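Complement factor MASP-3 (Homo sapiens, PDB 3DEM) is a serine protease of the complement system that associates with mannan-binding lectin and ficolins, probably through its calcium-binding CUB and EGF-like domains. Local coordinates at residues Y21-D35 against S93-N105. Residues are numbered along the deposited sequence; the frame is centred on the assembly and turned at random.
Sequences YPSDSEVTWNITVPD and SFMSITFRSDFSN. With CA (calcium ion), chain E.
With CG of Phe99 trans to its backbone N (chi1 166°) and CG of Tyr21 lodged between its own N and carbonyl carbon (chi1 56°), the two rings form a T-shaped pair: Phe99 CZ stands 3.4 Å from Tyr21 CG, its edge over the tyrosine face, planes at 76°. On the same face of the sheet, Ile97 CG2 lies near Trp29 CE3, and the CD1 methyls of Ile31 and Ile97 meet at 3.8 Å. In the CUB β-sandwich, 25-32 is the edge strand beside antiparallel 94-101, and Ile97 meets Ile12 and Leu41 of the opposing sheet. The other face is largely polar, with Phe94 among its residues. Thr28 OG1 and Thr98 OG1 share a hydrogen bond of 2.8 Å, and Ser96 OG donates to Asn30 OD1 (2.8 Å), nearly along the C=O axis. Toward the calcium, Asp24 and Ser25 both face Ser101 in a G1 β bulge; Asp24 N donates to Asp102 O (2.7 Å) from above the carbonyl plane. The Asp24 carboxylate stacks on the Phe103 ring. Asp102 OD1 (2.2 Å) and Ser104 O bind the calcium ion, with Glu49, Asp57 and two waters completing the site; Tyr21 OH is hydrogen-bonded to Asp57 OD2, itself a calcium ligand.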
ATOM      1  N   TYR A  21      19.753   7.819 -27.847  1.00 40.28           N
ATOM      2  CA  TYR A  21      18.548   8.477 -28.330  1.00 40.37           C
ATOM      3  C   TYR A  21      18.832   9.416 -29.499  1.00 40.42           C
ATOM      4  O   TYR A  21      19.936   9.948 -29.624  1.00 40.29           O
ATOM      5  CB  TYR A  21      17.815   9.212 -27.198  1.00 40.36           C
ATOM      6  CG  TYR A  21      18.636  10.230 -26.432  1.00 40.44           C
ATOM      7  CD1 TYR A  21      18.888  11.495 -26.958  1.00 40.45           C
ATOM      8  CD2 TYR A  21      19.127   9.940 -25.162  1.00 40.37           C
ATOM      9  CE1 TYR A  21      19.626  12.430 -26.248  1.00 40.44           C
ATOM     10  CE2 TYR A  21      19.860  10.870 -24.445  1.00 40.21           C
ATOM     11  CZ  TYR A  21      20.107  12.111 -24.994  1.00 40.38           C
ATOM     12  OH  TYR A  21      20.834  13.040 -24.287  1.00 40.54           O
ATOM     13  N   PRO A  22      17.830   9.610 -30.371  1.00 40.48           N
ATOM     14  CA  PRO A  22      17.986  10.497 -31.517  1.00 40.46           C
ATOM     15  C   PRO A  22      17.945  11.962 -31.091  1.00 40.48           C
ATOM     16  O   PRO A  22      17.459  12.284 -30.005  1.00 40.40           O
ATOM     17  CB  PRO A  22      16.777  10.155 -32.391  1.00 40.43           C
ATOM     18  CG  PRO A  22      15.741   9.677 -31.422  1.00 40.64           C
ATOM     19  CD  PRO A  22      16.490   8.994 -30.313  1.00 40.40           C
ATOM     20  N   SER A  23      18.471  12.840 -31.937  1.00 40.47           N
ATOM     21  CA  SER A  23      18.443  14.267 -31.654  1.00 40.49           C
ATOM     22  C   SER A  23      17.098  14.852 -32.074  1.00 40.51           C
ATOM     23  O   SER A  23      16.329  14.208 -32.787  1.00 40.39           O
ATOM     24  CB  SER A  23      19.595  14.983 -32.367  1.00 40.43           C
ATOM     25  OG  SER A  23      19.476  14.858 -33.768  1.00 40.26           O
ATOM     26  N   ASP A  24      16.825  16.072 -31.619  1.00 40.73           N
ATOM     27  CA  ASP A  24      15.584  16.779 -31.935  1.00 40.95           C
ATOM     28  C   ASP A  24      14.352  15.912 -31.727  1.00 41.00           C
ATOM     29  O   ASP A  24      13.491  15.813 -32.603  1.00 41.32           O
ATOM     30  CB  ASP A  24      15.603  17.323 -33.365  1.00 41.07           C
ATOM     31  CG  ASP A  24      14.350  18.117 -33.702  1.00 41.61           C
ATOM     32  OD1 ASP A  24      13.817  18.808 -32.803  1.00 41.74           O
ATOM     33  OD2 ASP A  24      13.894  18.046 -34.865  1.00 42.24           O
ATOM     34  N   SER A  25      14.268  15.274 -30.569  1.00 40.74           N
ATOM     35  CA  SER A  25      13.103  14.470 -30.265  1.00 40.73           C
ATOM     36  C   SER A  25      12.445  14.986 -28.996  1.00 40.64           C
ATOM     37  O   SER A  25      13.115  15.491 -28.097  1.00 40.58           O
ATOM     38  CB  SER A  25      13.470  12.990 -30.131  1.00 40.77           C
ATOM     39  OG  SER A  25      14.220  12.750 -28.951  1.00 41.25           O
ATOM     40  N   GLU A  26      11.126  14.873 -28.945  1.00 40.54           N
ATOM     41  CA  GLU A  26      10.368  15.298 -27.786  1.00 40.62           C
ATOM     42  C   GLU A  26       9.149  14.410 -27.613  1.00 40.62           C
ATOM     43  O   GLU A  26       8.266  14.368 -28.467  1.00 40.65           O
ATOM     44  CB  GLU A  26       9.942  16.761 -27.910  1.00 40.60           C
ATOM     45  CG  GLU A  26       9.303  17.303 -26.637  1.00 40.71           C
ATOM     46  CD  GLU A  26       8.987  18.782 -26.712  1.00 40.65           C
ATOM     47  OE1 GLU A  26       8.316  19.280 -25.785  1.00 40.68           O
ATOM     48  OE2 GLU A  26       9.410  19.441 -27.690  1.00 40.57           O
ATOM     49  N   VAL A  27       9.112  13.696 -26.499  1.00 40.63           N
ATOM     50  CA  VAL A  27       8.023  12.777 -26.219  1.00 40.57           C
ATOM     51  C   VAL A  27       7.448  13.075 -24.843  1.00 40.47           C
ATOM     52  O   VAL A  27       8.187  13.264 -23.877  1.00 40.47           O
ATOM     53  CB  VAL A  27       8.500  11.310 -26.275  1.00 40.65           C
ATOM     54  CG1 VAL A  27       7.313  10.352 -26.191  1.00 40.66           C
ATOM     55  CG2 VAL A  27       9.306  11.059 -27.549  1.00 40.63           C
ATOM     56  N   THR A  28       6.127  13.134 -24.767  1.00 40.48           N
ATOM     57  CA  THR A  28       5.438  13.347 -23.506  1.00 40.52           C
ATOM     58  C   THR A  28       4.579  12.134 -23.170  1.00 40.59           C
ATOM     59  O   THR A  28       3.866  11.616 -24.025  1.00 40.72           O
ATOM     60  CB  THR A  28       4.553  14.610 -23.558  1.00 40.48           C
ATOM     61  OG1 THR A  28       5.382  15.771 -23.701  1.00 40.43           O
ATOM     62  CG2 THR A  28       3.719  14.746 -22.286  1.00 40.47           C
ATOM     63  N   TRP A  29       4.669  11.669 -21.929  1.00 40.61           N
ATOM     64  CA  TRP A  29       3.784  10.618 -21.437  1.00 40.62           C
ATOM     65  C   TRP A  29       2.893  11.189 -20.348  1.00 40.55           C
ATOM     66  O   TRP A  29       3.392  11.711 -19.358  1.00 40.62           O
ATOM     67  CB  TRP A  29       4.585   9.452 -20.852  1.00 40.59           C
ATOM     68  CG  TRP A  29       5.440   8.746 -21.847  1.00 40.64           C
ATOM     69  CD1 TRP A  29       5.066   7.717 -22.662  1.00 40.50           C
ATOM     70  CD2 TRP A  29       6.819   9.005 -22.131  1.00 40.50           C
ATOM     71  NE1 TRP A  29       6.126   7.325 -23.441  1.00 40.52           N
ATOM     72  CE2 TRP A  29       7.215   8.096 -23.133  1.00 40.63           C
ATOM     73  CE3 TRP A  29       7.756   9.921 -21.641  1.00 40.57           C
ATOM     74  CZ2 TRP A  29       8.509   8.076 -23.654  1.00 40.62           C
ATOM     75  CZ3 TRP A  29       9.043   9.894 -22.158  1.00 40.61           C
ATOM     76  CH2 TRP A  29       9.406   8.979 -23.152  1.00 40.51           C
ATOM     77  N   ASN A  30       1.581  11.090 -20.530  1.00 40.45           N
ATOM     78  CA  ASN A  30       0.644  11.501 -19.492  1.00 40.50           C
ATOM     79  C   ASN A  30       0.148  10.290 -18.701  1.00 40.49           C
ATOM     80  O   ASN A  30      -0.387   9.342 -19.274  1.00 40.32           O
ATOM     81  CB  ASN A  30      -0.531  12.284 -20.086  1.00 40.55           C
ATOM     82  CG  ASN A  30      -0.136  13.682 -20.546  1.00 40.74           C
ATOM     83  OD1 ASN A  30       0.961  14.158 -20.252  1.00 41.00           O
ATOM     84  ND2 ASN A  30      -1.034  14.346 -21.270  1.00 40.63           N
ATOM     85  N   ILE A  31       0.345  10.320 -17.388  1.00 40.40           N
ATOM     86  CA  ILE A  31      -0.070   9.215 -16.530  1.00 40.41           C
ATOM     87  C   ILE A  31      -1.194   9.642 -15.596  1.00 40.32           C
ATOM     88  O   ILE A  31      -1.020  10.530 -14.766  1.00 40.45           O
ATOM     89  CB  ILE A  31       1.096   8.690 -15.676  1.00 40.41           C
ATOM     90  CG1 ILE A  31       2.294   8.333 -16.560  1.00 40.58           C
ATOM     91  CG2 ILE A  31       0.655   7.489 -14.857  1.00 40.42           C
ATOM     92  CD1 ILE A  31       3.567   8.117 -15.782  1.00 40.79           C
ATOM     93  N   THR A  32      -2.348   9.010 -15.737  1.00 40.30           N
ATOM     94  CA  THR A  32      -3.469   9.277 -14.850  1.00 40.41           C
ATOM     95  C   THR A  32      -3.853   8.003 -14.109  1.00 40.34           C
ATOM     96  O   THR A  32      -3.974   6.939 -14.710  1.00 40.25           O
ATOM     97  CB  THR A  32      -4.697   9.819 -15.618  1.00 40.42           C
ATOM     98  OG1 THR A  32      -4.338  11.022 -16.308  1.00 40.60           O
ATOM     99  CG2 THR A  32      -5.851  10.120 -14.661  1.00 40.45           C
ATOM    100  N   VAL A  33      -4.014   8.118 -12.796  1.00 40.41           N
ATOM    101  CA  VAL A  33      -4.531   7.022 -11.981  1.00 40.38           C
ATOM    102  C   VAL A  33      -5.869   7.432 -11.361  1.00 40.35           C
ATOM    103  O   VAL A  33      -6.212   8.615 -11.347  1.00 40.21           O
ATOM    104  CB  VAL A  33      -3.526   6.591 -10.879  1.00 40.41           C
ATOM    105  CG1 VAL A  33      -2.281   5.975 -11.508  1.00 40.22           C
ATOM    106  CG2 VAL A  33      -3.162   7.766  -9.978  1.00 40.23           C
ATOM    107  N   PRO A  34      -6.637   6.451 -10.858  1.00 40.39           N
ATOM    108  CA  PRO A  34      -7.940   6.730 -10.263  1.00 40.34           C
ATOM    109  C   PRO A  34      -7.830   7.617  -9.033  1.00 40.33           C
ATOM    110  O   PRO A  34      -6.741   7.784  -8.484  1.00 40.20           O
ATOM    111  CB  PRO A  34      -8.449   5.341  -9.855  1.00 40.32           C
ATOM    112  CG  PRO A  34      -7.667   4.384 -10.674  1.00 40.38           C
ATOM    113  CD  PRO A  34      -6.323   5.013 -10.833  1.00 40.41           C
ATOM    114  N   ASP A  35      -8.961   8.178  -8.614  1.00 40.42           N
ATOM    115  CA  ASP A  35      -9.010   9.002  -7.415  1.00 40.49           C
ATOM    116  C   ASP A  35      -8.635   8.172  -6.193  1.00 40.44           C
ATOM    117  O   ASP A  35      -8.975   6.994  -6.105  1.00 40.46           O
ATOM    118  CB  ASP A  35     -10.403   9.609  -7.238  1.00 40.46           C
ATOM    119  CG  ASP A  35     -10.742  10.616  -8.321  1.00 40.62           C
ATOM    120  OD1 ASP A  35      -9.813  11.099  -9.008  1.00 40.58           O
ATOM    121  OD2 ASP A  35     -11.942  10.931  -8.479  1.00 40.89           O
ATOM    122  N   SER A  93      -3.366  12.640  -8.599  1.00 40.34           N
ATOM    123  CA  SER A  93      -3.506  11.444  -9.417  1.00 40.42           C
ATOM    124  C   SER A  93      -3.064  11.635 -10.868  1.00 40.44           C
ATOM    125  O   SER A  93      -3.457  10.865 -11.746  1.00 40.36           O
ATOM    126  CB  SER A  93      -4.952  10.939  -9.365  1.00 40.45           C
ATOM    127  OG  SER A  93      -5.834  11.841 -10.003  1.00 40.51           O
ATOM    128  N   PHE A  94      -2.239  12.649 -11.118  1.00 40.51           N
ATOM    129  CA  PHE A  94      -1.765  12.922 -12.473  1.00 40.52           C
ATOM    130  C   PHE A  94      -0.272  13.237 -12.525  1.00 40.57           C
ATOM    131  O   PHE A  94       0.253  13.958 -11.674  1.00 40.64           O
ATOM    132  CB  PHE A  94      -2.566  14.066 -13.108  1.00 40.53           C
ATOM    133  CG  PHE A  94      -2.031  14.514 -14.441  1.00 40.46           C
ATOM    134  CD1 PHE A  94      -2.297  13.785 -15.588  1.00 40.58           C
ATOM    135  CD2 PHE A  94      -1.263  15.663 -14.547  1.00 40.43           C
ATOM    136  CE1 PHE A  94      -1.809  14.194 -16.818  1.00 40.70           C
ATOM    137  CE2 PHE A  94      -0.769  16.075 -15.768  1.00 40.47           C
ATOM    138  CZ  PHE A  94      -1.042  15.341 -16.907  1.00 40.54           C
ATOM    139  N   MET A  95       0.400  12.703 -13.540  1.00 40.50           N
ATOM    140  CA  MET A  95       1.810  12.987 -13.754  1.00 40.57           C
ATOM    141  C   MET A  95       2.134  13.050 -15.240  1.00 40.55           C
ATOM    142  O   MET A  95       1.767  12.158 -16.001  1.00 40.67           O
ATOM    143  CB  MET A  95       2.684  11.938 -13.062  1.00 40.61           C
ATOM    144  CG  MET A  95       4.179  12.212 -13.156  1.00 40.64           C
ATOM    145  SD  MET A  95       5.150  10.877 -12.433  1.00 40.63           S
ATOM    146  CE  MET A  95       5.063  11.289 -10.688  1.00 40.09           C
ATOM    147  N   SER A  96       2.814  14.113 -15.651  1.00 40.53           N
ATOM    148  CA  SER A  96       3.239  14.250 -17.035  1.00 40.60           C
ATOM    149  C   SER A  96       4.759  14.201 -17.101  1.00 40.62           C
ATOM    150  O   SER A  96       5.448  14.816 -16.284  1.00 40.86           O
ATOM    151  CB  SER A  96       2.711  15.560 -17.634  1.00 40.62           C
ATOM    152  OG  SER A  96       2.979  15.631 -19.024  1.00 40.63           O
ATOM    153  N   ILE A  97       5.275  13.449 -18.064  1.00 40.59           N
ATOM    154  CA  ILE A  97       6.710  13.274 -18.231  1.00 40.54           C
ATOM    155  C   ILE A  97       7.104  13.635 -19.655  1.00 40.55           C
ATOM    156  O   ILE A  97       6.529  13.115 -20.612  1.00 40.66           O
ATOM    157  CB  ILE A  97       7.131  11.811 -17.955  1.00 40.67           C
ATOM    158  CG1 ILE A  97       6.776  11.409 -16.520  1.00 40.65           C
ATOM    159  CG2 ILE A  97       8.625  11.610 -18.209  1.00 40.37           C
ATOM    160  CD1 ILE A  97       6.881   9.926 -16.267  1.00 40.67           C
ATOM    161  N   THR A  98       8.079  14.525 -19.792  1.00 40.46           N
ATOM    162  CA  THR A  98       8.594  14.895 -21.104  1.00 40.47           C
ATOM    163  C   THR A  98      10.090  14.615 -21.210  1.00 40.45           C
ATOM    164  O   THR A  98      10.879  15.081 -20.386  1.00 40.43           O
ATOM    165  CB  THR A  98       8.324  16.386 -21.419  1.00 40.49           C
ATOM    166  OG1 THR A  98       6.911  16.610 -21.483  1.00 40.49           O
ATOM    167  CG2 THR A  98       8.958  16.795 -22.752  1.00 40.33           C
ATOM    168  N   PHE A  99      10.470  13.833 -22.214  1.00 40.40           N
ATOM    169  CA  PHE A  99      11.873  13.694 -22.570  1.00 40.48           C
ATOM    170  C   PHE A  99      12.162  14.578 -23.773  1.00 40.52           C
ATOM    171  O   PHE A  99      11.502  14.464 -24.805  1.00 40.71           O
ATOM    172  CB  PHE A  99      12.224  12.240 -22.892  1.00 40.56           C
ATOM    173  CG  PHE A  99      13.555  12.079 -23.584  1.00 40.35           C
ATOM    174  CD1 PHE A  99      14.742  12.174 -22.872  1.00 40.26           C
ATOM    175  CD2 PHE A  99      13.618  11.835 -24.948  1.00 40.59           C
ATOM    176  CE1 PHE A  99      15.966  12.032 -23.508  1.00 40.36           C
ATOM    177  CE2 PHE A  99      14.840  11.690 -25.593  1.00 40.34           C
ATOM    178  CZ  PHE A  99      16.013  11.787 -24.869  1.00 40.51           C
ATOM    179  N   ARG A 100      13.133  15.472 -23.638  1.00 40.52           N
ATOM    180  CA  ARG A 100      13.520  16.322 -24.749  1.00 40.41           C
ATOM    181  C   ARG A 100      14.991  16.161 -25.081  1.00 40.44           C
ATOM    182  O   ARG A 100      15.840  16.111 -24.194  1.00 40.44           O
ATOM    183  CB  ARG A 100      13.234  17.794 -24.455  1.00 40.43           C
ATOM    184  CG  ARG A 100      13.460  18.690 -25.668  1.00 40.59           C
ATOM    185  CD  ARG A 100      14.474  19.779 -25.373  1.00 40.68           C
ATOM    186  NE  ARG A 100      14.791  20.571 -26.556  1.00 40.79           N
ATOM    187  CZ  ARG A 100      15.657  21.578 -26.564  1.00 40.64           C
ATOM    188  NH1 ARG A 100      16.296  21.912 -25.452  1.00 40.53           N
ATOM    189  NH2 ARG A 100      15.887  22.249 -27.685  1.00 40.92           N
ATOM    190  N   SER A 101      15.273  16.102 -26.375  1.00 40.43           N
ATOM    191  CA  SER A 101      16.623  16.007 -26.884  1.00 40.40           C
ATOM    192  C   SER A 101      16.793  17.150 -27.878  1.00 40.44           C
ATOM    193  O   SER A 101      16.009  17.275 -28.819  1.00 40.29           O
ATOM    194  CB  SER A 101      16.801  14.655 -27.579  1.00 40.46           C
ATOM    195  OG  SER A 101      18.112  14.490 -28.082  1.00 40.72           O
ATOM    196  N   ASP A 102      17.777  18.016 -27.669  1.00 40.41           N
ATOM    197  CA  ASP A 102      17.957  19.132 -28.599  1.00 40.51           C
ATOM    198  C   ASP A 102      18.633  18.687 -29.897  1.00 40.71           C
ATOM    199  O   ASP A 102      18.693  17.493 -30.196  1.00 40.63           O
ATOM    200  CB  ASP A 102      18.674  20.324 -27.943  1.00 40.37           C
ATOM    201  CG  ASP A 102      20.065  19.986 -27.443  1.00 40.10           C
ATOM    202  OD1 ASP A 102      20.488  18.818 -27.554  1.00 39.32           O
ATOM    203  OD2 ASP A 102      20.741  20.906 -26.931  1.00 40.31           O
ATOM    204  N   PHE A 103      19.131  19.647 -30.667  1.00 41.18           N
ATOM    205  CA  PHE A 103      19.709  19.359 -31.978  1.00 41.61           C
ATOM    206  C   PHE A 103      21.131  18.817 -31.876  1.00 41.74           C
ATOM    207  O   PHE A 103      21.656  18.248 -32.828  1.00 41.75           O
ATOM    208  CB  PHE A 103      19.695  20.617 -32.858  1.00 41.80           C
ATOM    209  CG  PHE A 103      18.312  21.112 -33.195  1.00 42.33           C
ATOM    210  CD1 PHE A 103      17.592  21.880 -32.286  1.00 42.58           C
ATOM    211  CD2 PHE A 103      17.735  20.814 -34.422  1.00 42.65           C
ATOM    212  CE1 PHE A 103      16.319  22.337 -32.594  1.00 42.79           C
ATOM    213  CE2 PHE A 103      16.460  21.268 -34.739  1.00 42.87           C
ATOM    214  CZ  PHE A 103      15.752  22.030 -33.825  1.00 42.83           C
ATOM    215  N   SER A 104      21.750  18.997 -30.716  1.00 42.04           N
ATOM    216  CA  SER A 104      23.161  18.670 -30.550  1.00 42.27           C
ATOM    217  C   SER A 104      23.385  17.379 -29.766  1.00 42.37           C
ATOM    218  O   SER A 104      23.488  17.405 -28.538  1.00 42.22           O
ATOM    219  CB  SER A 104      23.889  19.827 -29.858  1.00 42.26           C
ATOM    220  OG  SER A 104      25.290  19.608 -29.841  1.00 42.35           O
ATOM    221  N   ASN A 105      23.471  16.257 -30.479  1.00 42.62           N
ATOM    222  CA  ASN A 105      23.810  14.980 -29.849  1.00 42.75           C
ATOM    223  C   ASN A 105      25.159  14.428 -30.329  1.00 42.84           C
ATOM    224  O   ASN A 105      25.241  13.291 -30.805  1.00 42.83           O
ATOM    225  CB  ASN A 105      22.696  13.948 -30.053  1.00 42.81           C
ATOM    226  CG  ASN A 105      22.566  12.984 -28.878  1.00 43.16           C
ATOM    227  OD1 ASN A 105      23.074  13.245 -27.786  1.00 43.83           O
ATOM    228  ND2 ASN A 105      21.875  11.872 -29.096  1.00 43.16           N
TER
HETATM  229 CA    CA E5001      21.609  17.048 -26.855  1.00 43.00          CA
HETATM  230  O   HOH W   1      -8.228  10.023 -11.458  1.00 43.98           O
HETATM  231  O   HOH W   2      20.041  16.048 -28.663  1.00 35.66           O
HETATM  232  O   HOH W   3      23.137  15.378 -26.844  1.00 41.22           O